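Local coordinates for peroxiredoxin 5 (Alvinella pompejana, PDB 2XHF), which probably reduces hydrogen peroxide and organic hydroperoxides, as an antioxidant enzyme of the peroxiredoxin family, at residues A137-D142 / L157-S162; K32-H37 / K103-A108. All coordinates share one frame; numbering follows the deposited sequence.

Both contacts pack a separate element against the central mixed sheet of a thioredoxin-fold domain, but on opposite faces. In contact 1, segment A137-D142, on strand 136-141 within the sheet, meets the C-terminal helix through L139. In contact 2 the outermost strand at R105-A108 turns R105 and L107 toward K32-H37, which includes hairpin strand 33-35. Their centres lie 18 Å apart and their nearest atoms about 6 Å apart, without touching. Strands 79-84 and 44-49 run between the two sheet strands and join them: I83 touches I36 of contact 2, and I46 touches L139 and C159 of contact 1. Each contact is apolar at its centre, and neither has a hydrogen bond across it.

Contact 1. Residues A137-D142 / L157-S162; sequences AMLIDD and LACLLS
L139 meets the C-terminal helix with the two methyls at the end of its side chain, each meeting a different residue, one turn apart on the helix. Its CD1 lies 3.8 Å from S162 CB, while CD2 comes within 4.1 Å of C159 SG. This is strand-to-helix packing of the thioredoxin fold, in which the helix 156-165 lies over one face of the central sheet. The CB of S162 points to the strand, whereas that of C159 is directed to one side and the residue reaches L139 with its sulfur; the leucine fork bridges the two.

With SG anti to its backbone N (chi1 -174°), C159 holds the sulfur between helix and sheet. There it also touches I46 of the neighbouring strand and F72 of the helix 69-74, so the layer of contact continues beyond the leucine. Y77, S147 and Q166 close round L139 as well. Farther out, backbone hydrogen bonds from L139 to R146 and S147 tie its strand to 144-150, and I140 is bonded in the same way to G45. M138, just before L139, points to the other face of the sheet, where its side chain packs on I145 and V148. At the serine the backbone carbon shares in the touching: L139 CD1 also stands 4.0 Å from S162 C.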
ATOM      1  N   ALA A 137      15.530  13.943  -4.373  1.00 17.69           N
ATOM      2  CA  ALA A 137      16.129  14.090  -3.046  1.00 15.80           C
ATOM      3  C   ALA A 137      16.476  15.564  -2.875  1.00 16.23           C
ATOM      4  O   ALA A 137      17.096  16.162  -3.753  1.00 21.91           O
ATOM      5  CB  ALA A 137      17.359  13.224  -2.894  1.00 18.02           C
ATOM      6  N   MET A 138      16.077  16.143  -1.747  1.00 17.48           N
ATOM      7  CA  MET A 138      16.299  17.548  -1.497  1.00 15.55           C
ATOM      8  C   MET A 138      16.895  17.758  -0.137  1.00 15.43           C
ATOM      9  O   MET A 138      16.585  17.032   0.812  1.00 16.83           O
ATOM     10  CB  MET A 138      14.969  18.297  -1.571  1.00 19.77           C
ATOM     11  CG  MET A 138      14.363  18.274  -2.978  1.00 25.71           C
ATOM     12  SD  MET A 138      12.819  19.188  -3.110  1.00 32.73           S
ATOM     13  CE  MET A 138      12.246  18.939  -1.457  1.00 27.96           C
ATOM     14  N   LEU A 139      17.736  18.778  -0.051  1.00 15.32           N
ATOM     15  CA  LEU A 139      18.199  19.282   1.223  1.00 15.70           C
ATOM     16  C   LEU A 139      17.272  20.422   1.626  1.00 15.80           C
ATOM     17  O   LEU A 139      16.973  21.310   0.823  1.00 15.77           O
ATOM     18  CB  LEU A 139      19.622  19.796   1.100  1.00 16.57           C
ATOM     19  CG  LEU A 139      20.674  18.788   0.678  1.00 16.43           C
ATOM     20  CD1 LEU A 139      22.060  19.455   0.759  1.00 21.64           C
ATOM     21  CD2 LEU A 139      20.628  17.550   1.523  1.00 18.67           C
ATOM     22  N   ILE A 140      16.834  20.397   2.879  1.00 16.67           N
ATOM     23  CA  ILE A 140      15.897  21.363   3.389  1.00 15.26           C
ATOM     24  C   ILE A 140      16.540  22.083   4.579  1.00 16.00           C
ATOM     25  O   ILE A 140      17.289  21.506   5.343  1.00 16.64           O
ATOM     26  CB  ILE A 140      14.630  20.659   3.889  1.00 16.09           C
ATOM     27  CG1 ILE A 140      14.050  19.676   2.853  1.00 24.96           C
ATOM     28  CG2 ILE A 140      13.585  21.679   4.343  1.00 16.71           C
ATOM     29  CD1 ILE A 140      13.589  20.297   1.605  1.00 26.43           C
ATOM     30  N   ASP A 141      16.236  23.363   4.728  1.00 16.11           N
ATOM     31  CA  ASP A 141      16.671  24.157   5.875  1.00 19.26           C
ATOM     32  C   ASP A 141      15.495  25.032   6.295  1.00 15.50           C
ATOM     33  O   ASP A 141      15.113  25.940   5.567  1.00 17.80           O
ATOM     34  CB  ASP A 141      17.887  25.003   5.478  1.00 18.93           C
ATOM     35  CG  ASP A 141      18.468  25.812   6.633  1.00 25.40           C
ATOM     36  OD1 ASP A 141      17.759  26.085   7.616  1.00 28.43           O
ATOM     37  OD2 ASP A 141      19.673  26.154   6.538  1.00 29.89           O
ATOM     38  N   ASP A 142      14.871  24.701   7.423  1.00 16.25           N
ATOM     39  CA  ASP A 142      13.736  25.491   7.928  1.00 17.46           C
ATOM     40  C   ASP A 142      12.690  25.622   6.840  1.00 17.21           C
ATOM     41  O   ASP A 142      12.145  26.692   6.602  1.00 17.09           O
ATOM     42  CB  ASP A 142      14.185  26.882   8.393  1.00 18.37           C
ATOM     43  CG  ASP A 142      13.080  27.659   9.081  1.00 22.04           C
ATOM     44  OD1 ASP A 142      12.240  27.030   9.759  1.00 19.43           O
ATOM     45  OD2 ASP A 142      13.054  28.909   8.932  1.00 22.99           O
ATOM     46  N   LEU A 157      25.257   8.840  -1.236  1.00 33.59           N
ATOM     47  CA  LEU A 157      26.482   9.578  -1.505  1.00 24.85           C
ATOM     48  C   LEU A 157      26.168  10.933  -2.119  1.00 31.59           C
ATOM     49  O   LEU A 157      26.721  11.976  -1.724  1.00 26.85           O
ATOM     50  CB  LEU A 157      27.357   8.760  -2.444  1.00 35.89           C
ATOM     51  CG  LEU A 157      28.629   9.463  -2.905  1.00 33.84           C
ATOM     52  CD1 LEU A 157      29.392  10.002  -1.706  1.00 37.46           C
ATOM     53  CD2 LEU A 157      29.481   8.533  -3.744  1.00 44.76           C
ATOM     54  N   ALA A 158      25.297  10.926  -3.113  1.00 29.32           N
ATOM     55  CA  ALA A 158      24.978  12.162  -3.799  1.00 30.80           C
ATOM     56  C   ALA A 158      24.528  13.163  -2.746  1.00 28.59           C
ATOM     57  O   ALA A 158      24.883  14.347  -2.767  1.00 31.50           O
ATOM     58  CB  ALA A 158      23.889  11.933  -4.834  1.00 32.86           C
ATOM     59  N   CYS A 159      23.743  12.660  -1.805  1.00 26.15           N
ATOM     60  CA  CYS A 159      23.213  13.488  -0.759  1.00 29.76           C
ATOM     61  C   CYS A 159      24.315  14.113   0.143  1.00 35.42           C
ATOM     62  O   CYS A 159      24.311  15.318   0.445  1.00 27.43           O
ATOM     63  CB  CYS A 159      22.219  12.651   0.062  1.00 31.56           C
ATOM     64  SG  CYS A 159      21.344  13.519   1.292  1.00 29.72           S
ATOM     65  N   LEU A 160      25.262  13.293   0.564  1.00 25.77           N
ATOM     66  CA  LEU A 160      26.329  13.768   1.433  1.00 28.61           C
ATOM     67  C   LEU A 160      27.229  14.834   0.787  1.00 24.02           C
ATOM     68  O   LEU A 160      27.649  15.791   1.447  1.00 23.83           O
ATOM     69  CB  LEU A 160      27.177  12.588   1.890  1.00 30.46           C
ATOM     70  CG  LEU A 160      28.330  12.968   2.815  1.00 24.39           C
ATOM     71  CD1 LEU A 160      27.821  13.679   4.067  1.00 29.23           C
ATOM     72  CD2 LEU A 160      29.091  11.712   3.172  1.00 32.73           C
ATOM     73  N   LEU A 161      27.563  14.661  -0.484  1.00 24.05           N
ATOM     74  CA  LEU A 161      28.479  15.595  -1.135  1.00 23.01           C
ATOM     75  C   LEU A 161      27.872  16.981  -1.206  1.00 24.33           C
ATOM     76  O   LEU A 161      28.559  17.973  -0.990  1.00 25.96           O
ATOM     77  CB  LEU A 161      28.871  15.099  -2.523  1.00 24.64           C
ATOM     78  CG  LEU A 161      29.632  13.773  -2.514  1.00 24.90           C
ATOM     79  CD1 LEU A 161      29.896  13.338  -3.934  1.00 30.05           C
ATOM     80  CD2 LEU A 161      30.918  13.892  -1.731  1.00 26.61           C
ATOM     81  N   SER A 162      26.558  17.050  -1.431  1.00 28.16           N
ATOM     82  CA  SER A 162      25.865  18.338  -1.478  1.00 34.30           C
ATOM     83  C   SER A 162      25.902  19.004  -0.114  1.00 31.63           C
ATOM     84  O   SER A 162      26.162  20.191   0.018  1.00 31.97           O
ATOM     85  CB  SER A 162      24.416  18.155  -1.923  1.00 45.28           C
ATOM     86  OG  SER A 162      24.345  17.851  -3.301  1.00 49.04           O
TER

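Contact 2. Residues K32-H37 / K103-A108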
ATOM      1  N   LYS A  32      -3.005  10.294  12.552  1.00 19.73           N
ATOM      2  CA  LYS A  32      -1.795  11.069  12.833  1.00 19.87           C
ATOM      3  C   LYS A  32      -1.362  11.808  11.588  1.00 18.73           C
ATOM      4  O   LYS A  32      -0.653  11.263  10.740  1.00 18.54           O
ATOM      5  CB  LYS A  32      -0.655  10.198  13.349  1.00 20.98           C
ATOM      6  CG  LYS A  32       0.651  10.981  13.574  1.00 26.41           C
ATOM      7  CD  LYS A  32       1.869  10.095  13.778  1.00 44.17           C
ATOM      8  CE  LYS A  32       1.754   9.217  14.995  1.00 47.78           C
ATOM      9  NZ  LYS A  32       2.990   8.399  15.132  1.00 38.46           N
ATOM     10  N   SER A  33      -1.850  13.034  11.455  1.00 21.83           N
ATOM     11  CA  SER A  33      -1.452  13.880  10.346  1.00 18.63           C
ATOM     12  C   SER A  33      -1.003  15.240  10.851  1.00 17.55           C
ATOM     13  O   SER A  33      -1.383  15.696  11.930  1.00 19.02           O
ATOM     14  CB  SER A  33      -2.572  14.053   9.344  1.00 19.61           C
ATOM     15  OG  SER A  33      -3.692  14.614   9.973  1.00 21.32           O
ATOM     16  N   PHE A  34      -0.147  15.863  10.077  1.00 14.79           N
ATOM     17  CA  PHE A  34       0.459  17.109  10.509  1.00 14.18           C
ATOM     18  C   PHE A  34       1.079  17.764   9.278  1.00 12.14           C
ATOM     19  O   PHE A  34       1.397  17.088   8.284  1.00 11.94           O
ATOM     20  CB  PHE A  34       1.547  16.850  11.565  1.00 15.43           C
ATOM     21  CG  PHE A  34       2.495  15.761  11.180  1.00 14.08           C
ATOM     22  CD1 PHE A  34       3.615  16.029  10.437  1.00 13.45           C
ATOM     23  CD2 PHE A  34       2.251  14.455  11.557  1.00 19.31           C
ATOM     24  CE1 PHE A  34       4.490  15.041  10.069  1.00 14.83           C
ATOM     25  CE2 PHE A  34       3.115  13.441  11.190  1.00 20.01           C
ATOM     26  CZ  PHE A  34       4.234  13.729  10.428  1.00 16.05           C
ATOM     27  N   PRO A  35       1.250  19.082   9.330  1.00 13.10           N
ATOM     28  CA  PRO A  35       1.925  19.727   8.199  1.00 14.14           C
ATOM     29  C   PRO A  35       3.336  19.210   8.058  1.00 13.23           C
ATOM     30  O   PRO A  35       4.070  19.047   9.035  1.00 13.95           O
ATOM     31  CB  PRO A  35       1.974  21.210   8.626  1.00 17.70           C
ATOM     32  CG  PRO A  35       0.871  21.360   9.629  1.00 18.88           C
ATOM     33  CD  PRO A  35       0.798  20.049  10.355  1.00 15.20           C
ATOM     34  N   ILE A  36       3.743  18.964   6.833  1.00 13.03           N
ATOM     35  CA  ILE A  36       5.123  18.537   6.603  1.00 13.07           C
ATOM     36  C   ILE A  36       6.120  19.579   7.120  1.00 12.40           C
ATOM     37  O   ILE A  36       7.250  19.237   7.475  1.00 12.64           O
ATOM     38  CB  ILE A  36       5.361  18.179   5.127  1.00 13.20           C
ATOM     39  CG1 ILE A  36       6.692  17.427   4.981  1.00 13.67           C
ATOM     40  CG2 ILE A  36       5.272  19.376   4.204  1.00 14.61           C
ATOM     41  CD1 ILE A  36       6.907  16.839   3.596  1.00 15.18           C
ATOM     42  N   HIS A  37       5.717  20.849   7.160  1.00 12.64           N
ATOM     43  CA  HIS A  37       6.579  21.875   7.753  1.00 11.84           C
ATOM     44  C   HIS A  37       7.027  21.555   9.179  1.00 12.15           C
ATOM     45  O   HIS A  37       8.069  22.044   9.623  1.00 13.39           O
ATOM     46  CB  HIS A  37       5.898  23.228   7.713  1.00 14.07           C
ATOM     47  CG  HIS A  37       6.006  23.903   6.388  1.00 16.91           C
ATOM     48  ND1 HIS A  37       5.879  25.263   6.235  1.00 18.41           N
ATOM     49  CD2 HIS A  37       6.261  23.408   5.153  1.00 16.47           C
ATOM     50  CE1 HIS A  37       6.022  25.577   4.963  1.00 16.97           C
ATOM     51  NE2 HIS A  37       6.264  24.471   4.285  1.00 17.64           N
ATOM     52  N   LYS A 103      15.603   5.256  11.567  1.00 12.89           N
ATOM     53  CA  LYS A 103      16.384   6.451  11.321  1.00 14.86           C
ATOM     54  C   LYS A 103      15.707   7.421  10.379  1.00 17.09           C
ATOM     55  O   LYS A 103      16.078   8.583  10.333  1.00 27.59           O
ATOM     56  CB  LYS A 103      17.751   6.059  10.764  1.00 16.09           C
ATOM     57  CG  LYS A 103      18.584   5.299  11.777  1.00 19.85           C
ATOM     58  CD  LYS A 103      19.367   6.188  12.693  1.00 39.77           C
ATOM     59  CE  LYS A 103      20.702   5.504  13.021  1.00 39.34           C
ATOM     60  NZ  LYS A 103      20.540   4.198  13.735  1.00 24.51           N
ATOM     61  N   ILE A 104      14.716   6.956   9.632  1.00 12.42           N
ATOM     62  CA  ILE A 104      14.080   7.760   8.597  1.00 13.72           C
ATOM     63  C   ILE A 104      12.593   7.898   8.906  1.00 13.85           C
ATOM     64  O   ILE A 104      11.922   6.911   9.195  1.00 14.66           O
ATOM     65  CB  ILE A 104      14.261   7.100   7.208  1.00 13.89           C
ATOM     66  CG1 ILE A 104      15.758   6.974   6.847  1.00 16.73           C
ATOM     67  CG2 ILE A 104      13.520   7.885   6.136  1.00 14.45           C
ATOM     68  CD1 ILE A 104      16.018   6.090   5.636  1.00 20.54           C
ATOM     69  N   ARG A 105      12.092   9.125   8.885  1.00 12.65           N
ATOM     70  CA  ARG A 105      10.677   9.388   9.046  1.00 12.62           C
ATOM     71  C   ARG A 105       9.953   8.953   7.774  1.00 12.77           C
ATOM     72  O   ARG A 105      10.312   9.373   6.684  1.00 14.54           O
ATOM     73  CB  ARG A 105      10.461  10.878   9.290  1.00 13.94           C
ATOM     74  CG  ARG A 105      11.148  11.435  10.543  1.00 15.27           C
ATOM     75  CD  ARG A 105      10.428  11.044  11.831  1.00 14.02           C
ATOM     76  NE  ARG A 105       9.072  11.564  11.884  1.00 13.65           N
ATOM     77  CZ  ARG A 105       8.752  12.820  12.166  1.00 15.61           C
ATOM     78  NH1 ARG A 105       9.680  13.729  12.473  1.00 17.38           N
ATOM     79  NH2 ARG A 105       7.477  13.158  12.159  1.00 14.87           N
ATOM     80  N   MET A 106       8.917   8.142   7.942  1.00 12.03           N
ATOM     81  CA  MET A 106       8.183   7.592   6.818  1.00 12.50           C
ATOM     82  C   MET A 106       6.891   8.348   6.656  1.00 11.86           C
ATOM     83  O   MET A 106       5.935   8.132   7.405  1.00 14.06           O
ATOM     84  CB  MET A 106       7.936   6.095   7.030  1.00 13.63           C
ATOM     85  CG  MET A 106       9.209   5.278   7.003  1.00 16.61           C
ATOM     86  SD  MET A 106       9.706   4.972   5.292  1.00 16.99           S
ATOM     87  CE  MET A 106      11.416   4.480   5.479  1.00 19.82           C
ATOM     88  N   LEU A 107       6.887   9.251   5.684  1.00 11.35           N
ATOM     89  CA  LEU A 107       5.792  10.165   5.454  1.00 11.61           C
ATOM     90  C   LEU A 107       4.906   9.683   4.295  1.00 12.61           C
ATOM     91  O   LEU A 107       5.370   9.462   3.192  1.00 14.33           O
ATOM     92  CB  LEU A 107       6.314  11.570   5.167  1.00 13.83           C
ATOM     93  CG  LEU A 107       7.267  12.152   6.205  1.00 11.96           C
ATOM     94  CD1 LEU A 107       7.673  13.543   5.765  1.00 14.97           C
ATOM     95  CD2 LEU A 107       6.652  12.170   7.599  1.00 13.79           C
ATOM     96  N   ALA A 108       3.631   9.527   4.593  1.00 11.49           N
ATOM     97  CA  ALA A 108       2.648   9.070   3.617  1.00 13.10           C
ATOM     98  C   ALA A 108       1.896  10.254   3.041  1.00 13.26           C
ATOM     99  O   ALA A 108       1.122  10.906   3.742  1.00 13.48           O
ATOM    100  CB  ALA A 108       1.688   8.093   4.264  1.00 13.79           C
TER
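F34 and L107 meet nearly at right angles, the phenyl ring presenting its far edge to one methyl of the leucine. L107 CD2 lies close to the plane of the ring, 4.0 Å from F34 CZ. The other branch turns to I36, whose chain also crosses the leucine almost perpendicularly; I36 CD1 stands 4.0 Å from L107 CD1. The fork of L107 is therefore shared, one methyl for the aromatic ring and one for the isoleucine. I36 reaches it by an extended chain, with CG1 anti to the backbone N (chi1 -167°) and CD1 continuing the line, so that both CG1 and CD1 lie near the same methyl.

These residues join two separate sheets. Strand 33-35 pairs with 24-26 in an antiparallel hairpin near the N-terminus, whereas 105-108 is an outermost strand of the central thioredoxin-fold sheet and is hydrogen-bonded to 79-84. No hydrogen bond links the hairpin segment to this edge strand; the approach is made by side chains, and the CA atoms of I36 and L107, the nearest such pair, remain 8.5 Å apart. V25 and I83 continue the apolar packing round I36, and A81 touches L107.

R105 approaches the same end of the ring. Its chain bends at both chi2 and chi3, bringing the guanidinium back beside the phenylalanine, with R105 NH2 3.7 Å from F34 CZ. The two planes are inclined by 42°. The strongest polar partner of R105 is E27: NE of R105 forms a salt bridge with E27 OE2, from the loop joining the two hairpin strands, and the E27 side chain also touches F34.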